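Enoyl-CoA hydratase (Mycobacterium avium subsp. paratuberculosis, PDB 4LK5) probably catalyses the reversible addition of water to the double bond of enoyl-CoA thioesters, as in other crotonase-like enzymes. Local coordinates at residues L37-S42 / F46-N51. Residues are numbered along the deposited sequence; the frame is centred on the assembly and turned at random.
Sequences LDVTLS and FSVTIN
With Phe46 CG anti to the backbone N (chi1 -171°) and Val39 CG1 likewise (chi1 -178°), the phenyl ring reaches across to the neighbouring strand, where Val39 CG1 approaches it obliquely, 3.6 Å from Phe46 CZ. Leu41 CD1 sits near the plane of the same ring, at its edge. Leu37 CD1 lies 4.2 Å from Val48 CG1 and also touches Ile50. On this face beta-branched Val39, Val48 and Ile50 and aromatic Phe46 suit an extended backbone, and the leucines add apolar bulk. The opposite face carries Asp38 and Thr40, exposed, and Ser47 and Thr49, partly so, which suits polar side chains. Just past the strand end, Asn51 ND2 donates to the syn side of Asp38 OD2 at 2.6 Å; carboxylate and amide planes stand 89° apart, yet the acceptor stays close to the amide plane. This bond ties strand 37-41 near its start to the residue just after strand 45-50. Asp38 with Thr49 and Thr40 with Ser47 are hydrogen-bonded antiparallel pairs, Ser47 N donating to Thr40 O at 2.7 Å. The hairpin edges the crotonase-fold sheet: strand 45-50 also pairs with strand 82-87, and helix 61-76 covers the apolar face, its Ile67, Met71 and Tyr73 meeting Leu37, Val48 and Phe46.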
# COMPACT_ATOMS: atom_id res chain seq x y z
N LEU C 37 -3.70 -2.15 -34.52
CA LEU C 37 -4.61 -2.00 -33.39
C LEU C 37 -6.07 -2.24 -33.76
O LEU C 37 -6.68 -1.42 -34.46
CB LEU C 37 -4.48 -0.61 -32.77
CG LEU C 37 -5.40 -0.41 -31.55
CD1 LEU C 37 -4.78 -1.13 -30.36
CD2 LEU C 37 -5.68 1.05 -31.21
N ASP C 38 -6.64 -3.31 -33.22
CA ASP C 38 -8.05 -3.63 -33.44
C ASP C 38 -8.91 -3.16 -32.27
O ASP C 38 -8.60 -3.45 -31.11
CB ASP C 38 -8.21 -5.14 -33.63
CG ASP C 38 -7.29 -5.69 -34.72
OD1 ASP C 38 -7.20 -5.08 -35.81
OD2 ASP C 38 -6.64 -6.73 -34.46
N VAL C 39 -9.97 -2.42 -32.60
CA VAL C 39 -10.96 -1.95 -31.65
C VAL C 39 -12.33 -2.47 -32.08
O VAL C 39 -12.67 -2.43 -33.25
CB VAL C 39 -11.04 -0.41 -31.61
CG1 VAL C 39 -12.05 0.06 -30.58
CG2 VAL C 39 -9.67 0.20 -31.32
N THR C 40 -13.13 -2.89 -31.11
CA THR C 40 -14.37 -3.60 -31.35
C THR C 40 -15.30 -3.33 -30.18
O THR C 40 -14.88 -3.34 -29.02
CB THR C 40 -14.10 -5.12 -31.39
OG1 THR C 40 -13.48 -5.46 -32.63
CG2 THR C 40 -15.39 -5.96 -31.21
N LEU C 41 -16.56 -3.08 -30.48
CA LEU C 41 -17.60 -3.07 -29.49
C LEU C 41 -18.46 -4.27 -29.81
O LEU C 41 -18.63 -4.61 -30.98
CB LEU C 41 -18.39 -1.78 -29.57
CG LEU C 41 -19.59 -1.64 -28.62
CD1 LEU C 41 -19.15 -1.83 -27.17
CD2 LEU C 41 -20.34 -0.32 -28.80
N SER C 42 -18.97 -4.94 -28.78
CA SER C 42 -19.86 -6.07 -28.96
C SER C 42 -21.20 -5.82 -28.26
O SER C 42 -21.82 -4.76 -28.44
CB SER C 42 -19.21 -7.33 -28.41
OG SER C 42 -20.12 -8.41 -28.45
N PHE C 46 -16.16 -3.47 -25.09
CA PHE C 46 -15.29 -2.68 -25.93
C PHE C 46 -13.94 -3.31 -25.76
O PHE C 46 -13.38 -3.27 -24.66
CB PHE C 46 -15.34 -1.27 -25.39
CG PHE C 46 -14.68 -0.24 -26.23
CD1 PHE C 46 -15.39 0.43 -27.20
CD2 PHE C 46 -13.37 0.14 -25.97
CE1 PHE C 46 -14.78 1.42 -27.96
CE2 PHE C 46 -12.75 1.12 -26.71
CZ PHE C 46 -13.45 1.77 -27.71
N SER C 47 -13.46 -3.99 -26.80
CA SER C 47 -12.15 -4.63 -26.74
C SER C 47 -11.16 -3.77 -27.47
O SER C 47 -11.50 -3.08 -28.42
CB SER C 47 -12.11 -6.05 -27.33
OG SER C 47 -13.19 -6.85 -26.87
N VAL C 48 -9.93 -3.86 -27.03
CA VAL C 48 -8.88 -3.08 -27.58
C VAL C 48 -7.70 -4.03 -27.60
O VAL C 48 -7.24 -4.48 -26.56
CB VAL C 48 -8.64 -1.83 -26.71
CG1 VAL C 48 -7.31 -1.18 -27.05
CG2 VAL C 48 -9.75 -0.80 -26.92
N THR C 49 -7.22 -4.34 -28.80
CA THR C 49 -6.25 -5.39 -28.94
C THR C 49 -5.08 -4.95 -29.82
O THR C 49 -5.25 -4.65 -31.01
CB THR C 49 -6.94 -6.65 -29.48
OG1 THR C 49 -8.18 -6.84 -28.77
CG2 THR C 49 -6.05 -7.89 -29.33
N ILE C 50 -3.90 -4.88 -29.21
CA ILE C 50 -2.67 -4.53 -29.91
C ILE C 50 -2.34 -5.74 -30.79
O ILE C 50 -2.62 -6.87 -30.37
CB ILE C 50 -1.50 -4.22 -28.93
CG1 ILE C 50 -1.89 -3.12 -27.94
CG2 ILE C 50 -0.25 -3.79 -29.67
CD1 ILE C 50 -0.89 -2.90 -26.81
N ASN C 51 -1.79 -5.49 -31.98
CA ASN C 51 -1.62 -6.54 -33.00
C ASN C 51 -0.29 -6.45 -33.74
O ASN C 51 -0.20 -6.52 -34.96
CB ASN C 51 -2.78 -6.47 -34.01
CG ASN C 51 -3.13 -7.82 -34.59
OD1 ASN C 51 -2.29 -8.72 -34.69
ND2 ASN C 51 -4.41 -7.99 -34.95